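Long-range contacts in peptidase M16 C-terminal domain-containing protein (Enterococcus faecalis, PDB 3D3Y), which is of unknown function but belongs to the M16 metallopeptidase family and carries a domain of its inactive type: residues H15-E20 with D202-G207; K23-L28 with I94-Y99. All blocks are in the same frame, centred on the assembly; numbering follows the deposited sequence.

Contact 1. Residues H15-E20 with D202-G207; sequences HVIPTE and DIFVLG. With EDO (1,2-ethanediol), chain F.
His15 meets Asp202 and Phe204 at once. Its NE2 donates to Asp202 OD1 at 2.7 Å, a histidine-carboxylate hydrogen bond almost straight (177°) and in the imidazole plane, while the carboxylate accepts on its anti side, somewhat out of its own plane. Asp202 keeps its second oxygen, OD2, for a salt bridge with Lys230, which probably helps to hold the carboxylate ionised and in place for His15. Next to this bond the imidazole lies over one face of the Phe204 ring as an offset stack, centroids 4.5 Å apart and planes at 26°. His15 CD2 is 3.5 Å from Phe204 CZ, and His15 CB is also over that face. With CG anti to the carbonyl carbon (chi1 -45°), the imidazole swings back along its strand toward Asp202, where both contacts can form. Ile17 follows on the same face of the sheet: its CD1 touches the edge of the Phe204 ring at CD1 (3.7 Å), and its other branch, CG2, rests on Leu206 CD1, which Thr19 CG2 also reaches.

Behind these side chains runs a parallel backbone ladder. His15 and Ile17 each donate to and accept from the neighbouring strand, through Ile203 O, Val205 N and O, and Gly207 N; the bond from Ile17 N to Val205 O is 2.7 Å. Past the strand end, Thr19 N reaches Gly207 O at 3.0 Å from above the carbonyl plane. Glu20 N binds O1 of an ethanediol, probably from the crystallisation liquor, at 3.0 Å.

Strands 12-18 and 200-207 form the parallel pair of an otherwise antiparallel, hence mixed, sheet. Helix 368-380 covers the face of His15, Phe204 and Leu206, helix 211-219 packs on Val16, Ile203 and Val205, and strands 4-7 and 24-34 flank the pair.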
loop_
_atom_site.group_PDB
_atom_site.type_symbol
_atom_site.label_atom_id
_atom_site.label_comp_id
_atom_site.label_asym_id
_atom_site.label_seq_id
_atom_site.Cartn_x
_atom_site.Cartn_y
_atom_site.Cartn_z
ATOM N N HIS A 15 0.551 -18.844 -9.618
ATOM C CA HIS A 15 1.274 -19.329 -8.441
ATOM C C HIS A 15 0.278 -19.987 -7.517
ATOM O O HIS A 15 -0.665 -19.337 -7.037
ATOM C CB HIS A 15 1.983 -18.174 -7.703
ATOM C CG HIS A 15 2.708 -17.238 -8.617
ATOM N ND1 HIS A 15 3.999 -17.459 -9.036
ATOM C CD2 HIS A 15 2.314 -16.089 -9.212
ATOM C CE1 HIS A 15 4.375 -16.484 -9.848
ATOM N NE2 HIS A 15 3.372 -15.637 -9.969
ATOM N N VAL A 16 0.477 -21.272 -7.279
ATOM C CA VAL A 16 -0.416 -22.062 -6.446
ATOM C C VAL A 16 0.304 -22.363 -5.127
ATOM O O VAL A 16 1.417 -22.903 -5.136
ATOM C CB VAL A 16 -0.805 -23.379 -7.165
ATOM C CG1 VAL A 16 -1.666 -24.276 -6.253
ATOM C CG2 VAL A 16 -1.509 -23.086 -8.515
ATOM N N ILE A 17 -0.325 -21.980 -4.010
ATOM C CA ILE A 17 0.221 -22.165 -2.671
ATOM C C ILE A 17 -0.686 -23.147 -1.913
ATOM O O ILE A 17 -1.711 -22.747 -1.316
ATOM C CB ILE A 17 0.420 -20.822 -1.875
ATOM C CG1 ILE A 17 1.279 -19.813 -2.651
ATOM C CG2 ILE A 17 1.150 -21.089 -0.531
ATOM C CD1 ILE A 17 0.541 -18.974 -3.595
ATOM N N PRO A 18 -0.333 -24.452 -1.960
ATOM C CA PRO A 18 -1.120 -25.489 -1.298
ATOM C C PRO A 18 -0.955 -25.383 0.202
ATOM O O PRO A 18 0.151 -25.172 0.693
ATOM C CB PRO A 18 -0.477 -26.813 -1.785
ATOM C CG PRO A 18 0.394 -26.431 -2.913
ATOM C CD PRO A 18 0.831 -25.023 -2.656
ATOM N N THR A 19 -2.055 -25.546 0.924
ATOM C CA THR A 19 -2.031 -25.517 2.373
ATOM C C THR A 19 -3.319 -26.143 2.890
ATOM O O THR A 19 -4.341 -26.095 2.211
ATOM C CB THR A 19 -1.892 -24.081 2.914
ATOM O OG1 THR A 19 -1.982 -24.109 4.333
ATOM C CG2 THR A 19 -2.987 -23.119 2.344
ATOM N N GLU A 20 -3.256 -26.754 4.067
ATOM C CA GLU A 20 -4.452 -27.294 4.698
ATOM C C GLU A 20 -4.884 -26.411 5.880
ATOM O O GLU A 20 -5.731 -26.799 6.692
ATOM C CB GLU A 20 -4.192 -28.737 5.144
ATOM C CG GLU A 20 -4.246 -29.726 3.996
ATOM C CD GLU A 20 -3.925 -31.139 4.438
ATOM O OE1 GLU A 20 -2.838 -31.342 5.002
ATOM O OE2 GLU A 20 -4.764 -32.043 4.224
ATOM N N ASP A 202 0.036 -11.488 -12.200
ATOM C CA ASP A 202 0.354 -12.661 -11.384
ATOM C C ASP A 202 -0.903 -13.088 -10.637
ATOM O O ASP A 202 -1.647 -12.264 -10.098
ATOM C CB ASP A 202 1.544 -12.391 -10.439
ATOM C CG ASP A 202 2.857 -12.338 -11.182
ATOM O OD1 ASP A 202 3.475 -13.403 -11.395
ATOM O OD2 ASP A 202 3.260 -11.228 -11.597
ATOM N N ILE A 203 -1.159 -14.389 -10.663
ATOM C CA ILE A 203 -2.384 -14.948 -10.107
ATOM C C ILE A 203 -1.949 -15.893 -9.029
ATOM O O ILE A 203 -1.049 -16.747 -9.249
ATOM C CB ILE A 203 -3.188 -15.708 -11.179
ATOM C CG1 ILE A 203 -3.573 -14.741 -12.298
ATOM C CG2 ILE A 203 -4.430 -16.357 -10.548
ATOM C CD1 ILE A 203 -4.247 -15.406 -13.500
ATOM N N PHE A 204 -2.535 -15.704 -7.854
ATOM C CA PHE A 204 -2.227 -16.525 -6.689
ATOM C C PHE A 204 -3.457 -17.273 -6.201
ATOM O O PHE A 204 -4.577 -16.723 -6.163
ATOM C CB PHE A 204 -1.688 -15.646 -5.559
ATOM C CG PHE A 204 -0.322 -15.110 -5.826
ATOM C CD1 PHE A 204 0.788 -15.682 -5.225
ATOM C CD2 PHE A 204 -0.139 -14.024 -6.692
ATOM C CE1 PHE A 204 2.060 -15.197 -5.487
ATOM C CE2 PHE A 204 1.136 -13.536 -6.945
ATOM C CZ PHE A 204 2.224 -14.112 -6.345
ATOM N N VAL A 205 -3.239 -18.530 -5.825
ATOM C CA VAL A 205 -4.272 -19.348 -5.238
ATOM C C VAL A 205 -3.684 -19.971 -3.990
ATOM O O VAL A 205 -2.704 -20.720 -4.063
ATOM C CB VAL A 205 -4.764 -20.468 -6.214
ATOM C CG1 VAL A 205 -5.879 -21.267 -5.552
ATOM C CG2 VAL A 205 -5.248 -19.840 -7.506
ATOM N N LEU A 206 -4.280 -19.639 -2.846
ATOM C CA LEU A 206 -3.844 -20.135 -1.551
ATOM C C LEU A 206 -4.982 -20.928 -0.924
ATOM O O LEU A 206 -6.075 -20.371 -0.637
ATOM C CB LEU A 206 -3.426 -18.971 -0.635
ATOM C CG LEU A 206 -3.244 -19.310 0.856
ATOM C CD1 LEU A 206 -1.883 -19.898 1.062
ATOM C CD2 LEU A 206 -3.398 -18.089 1.707
ATOM N N GLY A 207 -4.738 -22.216 -0.696
ATOM C CA GLY A 207 -5.762 -23.069 -0.079
ATOM C C GLY A 207 -5.455 -24.539 -0.317
ATOM O O GLY A 207 -4.373 -24.873 -0.853
HETATM C C1 EDO F . -0.073 -26.443 6.289
HETATM O O1 EDO F . -0.897 -27.457 5.709
HETATM C C2 EDO F . 0.523 -25.556 5.202
HETATM O O2 EDO F . 1.190 -24.447 5.822
#

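Contact 2. Residues K23-L28 with I94-Y99; sequences KTVRLL and IVNDHY
Lys23 passes its aliphatic chain obliquely by the CE2-CZ side of the Tyr99 ring, the two side chains crossing at about a right angle, with CB 3.5 Å from Tyr99 CE2 and CG 3.6 Å from Tyr99 CZ. The chain runs extended from CB to CE and bends only at its last torsion (chi4 -73°), bringing NZ back to donate to Tyr99 OH at 3.2 Å. Both residues are exposed, so this is a surface contact at the end of the strand pair.

Further in, two backbone bonds join Val25 and Ile94 as an antiparallel hydrogen-bonded pair, Val25 N to Ile94 O at 2.7 Å and Ile94 N to Val25 O at 3.0 Å. Ile94 CG1 sits between the backbone N and the carbonyl carbon (chi1 62°), packed against Val25 CB at 3.7 Å; its CD1 goes on to meet Leu27 CD1.

As the second strand ends, Asn96 N still donates to Lys23 O. The Asn96 side chain closes an Asx turn: OD1 accepts from His98 N at 2.9 Å, in the carbonyl plane and on a lone pair, at the start of the 3-10 segment 97-99. Its ND2 lies against Val25 CG2, donates to a water that also bonds Thr24 O, and hydrogen-bonds the backbone O of Asp208.

Strands 24-34 and 85-95 are neighbours in the mixed sheet. Helix 105-118 packs on the face bearing Val25, Leu27 and Ile94, helix 368-380 meets Arg26, and strand 200-207 borders strand 24-34 along its other edge.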
loop_
_atom_site.group_PDB
_atom_site.type_symbol
_atom_site.label_atom_id
_atom_site.label_comp_id
_atom_site.label_asym_id
_atom_site.label_seq_id
_atom_site.Cartn_x
_atom_site.Cartn_y
_atom_site.Cartn_z
ATOM N N LYS A 23 -10.146 -23.333 5.412
ATOM C CA LYS A 23 -11.333 -24.012 4.887
ATOM C C LYS A 23 -11.833 -23.303 3.628
ATOM O O LYS A 23 -12.774 -23.754 2.976
ATOM C CB LYS A 23 -12.444 -24.040 5.949
ATOM C CG LYS A 23 -12.073 -24.779 7.219
ATOM C CD LYS A 23 -13.262 -24.825 8.171
ATOM C CE LYS A 23 -12.841 -25.313 9.522
ATOM N NZ LYS A 23 -12.550 -26.773 9.511
ATOM N N THR A 24 -11.217 -22.168 3.313
ATOM C CA THR A 24 -11.537 -21.439 2.102
ATOM C C THR A 24 -10.304 -21.331 1.225
ATOM O O THR A 24 -9.190 -21.645 1.661
ATOM C CB THR A 24 -11.996 -20.004 2.390
ATOM O OG1 THR A 24 -10.932 -19.292 3.043
ATOM C CG2 THR A 24 -13.280 -19.994 3.249
ATOM N N VAL A 25 -10.531 -20.834 0.008
ATOM C CA VAL A 25 -9.500 -20.671 -1.007
ATOM C C VAL A 25 -9.478 -19.188 -1.380
ATOM O O VAL A 25 -10.515 -18.611 -1.694
ATOM C CB VAL A 25 -9.789 -21.519 -2.233
ATOM C CG1 VAL A 25 -8.736 -21.267 -3.318
ATOM C CG2 VAL A 25 -9.806 -23.016 -1.847
ATOM N N ARG A 26 -8.309 -18.561 -1.265
ATOM C CA ARG A 26 -8.176 -17.166 -1.624
ATOM C C ARG A 26 -7.593 -17.135 -3.012
ATOM O O ARG A 26 -6.693 -17.935 -3.337
ATOM C CB ARG A 26 -7.205 -16.474 -0.691
ATOM C CG ARG A 26 -7.480 -16.702 0.746
ATOM C CD ARG A 26 -8.144 -15.506 1.331
ATOM N NE ARG A 26 -8.576 -15.769 2.699
ATOM C CZ ARG A 26 -9.465 -15.014 3.336
ATOM N NH1 ARG A 26 -9.980 -13.949 2.707
ATOM N NH2 ARG A 26 -9.836 -15.327 4.579
ATOM N N LEU A 27 -8.094 -16.199 -3.810
ATOM C CA LEU A 27 -7.580 -15.930 -5.138
ATOM C C LEU A 27 -7.231 -14.460 -5.247
ATOM O O LEU A 27 -7.963 -13.582 -4.737
ATOM C CB LEU A 27 -8.623 -16.256 -6.212
ATOM C CG LEU A 27 -9.122 -17.696 -6.375
ATOM C CD1 LEU A 27 -10.287 -17.935 -5.437
ATOM C CD2 LEU A 27 -9.558 -17.890 -7.808
ATOM N N LEU A 28 -6.111 -14.194 -5.917
ATOM C CA LEU A 28 -5.647 -12.827 -6.156
ATOM C C LEU A 28 -5.160 -12.749 -7.572
ATOM O O LEU A 28 -4.297 -13.544 -7.980
ATOM C CB LEU A 28 -4.541 -12.447 -5.175
ATOM C CG LEU A 28 -3.754 -11.150 -5.442
ATOM C CD1 LEU A 28 -4.636 -9.870 -5.268
ATOM C CD2 LEU A 28 -2.531 -11.158 -4.519
ATOM N N ILE A 94 -13.470 -18.018 -1.504
ATOM C CA ILE A 94 -14.505 -19.022 -1.766
ATOM C C ILE A 94 -14.352 -20.194 -0.816
ATOM O O ILE A 94 -13.233 -20.513 -0.367
ATOM C CB ILE A 94 -14.411 -19.550 -3.219
ATOM C CG1 ILE A 94 -13.054 -20.237 -3.449
ATOM C CG2 ILE A 94 -14.569 -18.393 -4.182
ATOM C CD1 ILE A 94 -12.826 -20.691 -4.866
ATOM N N VAL A 95 -15.468 -20.844 -0.507
ATOM C CA VAL A 95 -15.440 -22.012 0.361
ATOM C C VAL A 95 -14.878 -23.171 -0.453
ATOM O O VAL A 95 -15.197 -23.300 -1.622
ATOM C CB VAL A 95 -16.850 -22.389 0.856
ATOM C CG1 VAL A 95 -16.786 -23.636 1.681
ATOM C CG2 VAL A 95 -17.523 -21.239 1.664
ATOM N N ASN A 96 -14.027 -23.989 0.153
ATOM C CA ASN A 96 -13.427 -25.162 -0.530
ATOM C C ASN A 96 -14.502 -26.223 -0.845
ATOM O O ASN A 96 -15.455 -26.393 -0.062
ATOM C CB ASN A 96 -12.309 -25.726 0.347
ATOM C CG ASN A 96 -11.475 -26.788 -0.357
ATOM O OD1 ASN A 96 -11.972 -27.878 -0.643
ATOM N ND2 ASN A 96 -10.196 -26.466 -0.645
ATOM N N ASP A 97 -14.370 -26.918 -1.982
ATOM C CA ASP A 97 -15.305 -28.016 -2.362
ATOM C C ASP A 97 -15.542 -29.033 -1.248
ATOM O O ASP A 97 -16.610 -29.644 -1.177
ATOM C CB ASP A 97 -14.817 -28.798 -3.598
ATOM C CG ASP A 97 -14.989 -28.027 -4.894
ATOM O OD1 ASP A 97 -16.093 -27.465 -5.155
ATOM O OD2 ASP A 97 -14.004 -27.994 -5.666
ATOM N N HIS A 98 -14.537 -29.215 -0.396
ATOM C CA HIS A 98 -14.618 -30.168 0.711
ATOM C C HIS A 98 -15.821 -29.882 1.621
ATOM O O HIS A 98 -16.405 -30.807 2.190
ATOM C CB HIS A 98 -13.293 -30.192 1.500
ATOM C CG HIS A 98 -13.298 -31.108 2.695
ATOM N ND1 HIS A 98 -13.022 -32.459 2.607
ATOM C CD2 HIS A 98 -13.523 -30.859 4.011
ATOM C CE1 HIS A 98 -13.093 -33.004 3.813
ATOM N NE2 HIS A 98 -13.397 -32.056 4.682
ATOM N N TYR A 99 -16.222 -28.616 1.710
ATOM C CA TYR A 99 -17.288 -28.207 2.631
ATOM C C TYR A 99 -18.626 -27.998 1.945
ATOM O O TYR A 99 -19.601 -27.594 2.590
ATOM C CB TYR A 99 -16.869 -26.943 3.407
ATOM C CG TYR A 99 -15.675 -27.214 4.276
ATOM C CD1 TYR A 99 -15.820 -27.848 5.507
ATOM C CD2 TYR A 99 -14.394 -26.901 3.837
ATOM C CE1 TYR A 99 -14.708 -28.148 6.296
ATOM C CE2 TYR A 99 -13.284 -27.188 4.609
ATOM C CZ TYR A 99 -13.445 -27.807 5.836
ATOM O OH TYR A 99 -12.332 -28.077 6.598
HETATM O O HOH W 1 -8.978 -24.453 1.222
#

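From the N terminus the chain passes along strand 12-18, turns, and enters strand 24-34 two places across the same sheet. Contact 2 closes the shorter loop, when strand 85-95 returns antiparallel to 24-34. Contact 1 closes far later, when strand 200-207 inserts between 12-18 and 24-34 after a largely helical passage, so the loop of contact 2 lies wholly within that of contact 1. Strand 200-207 links the two directly: Phe204 N and Leu206 O bond with Leu28 O and Arg26 N, and Val205 packs on Val25. The two contacts, their centres about 11 Å apart, together tie four adjacent strands into one mixed sheet.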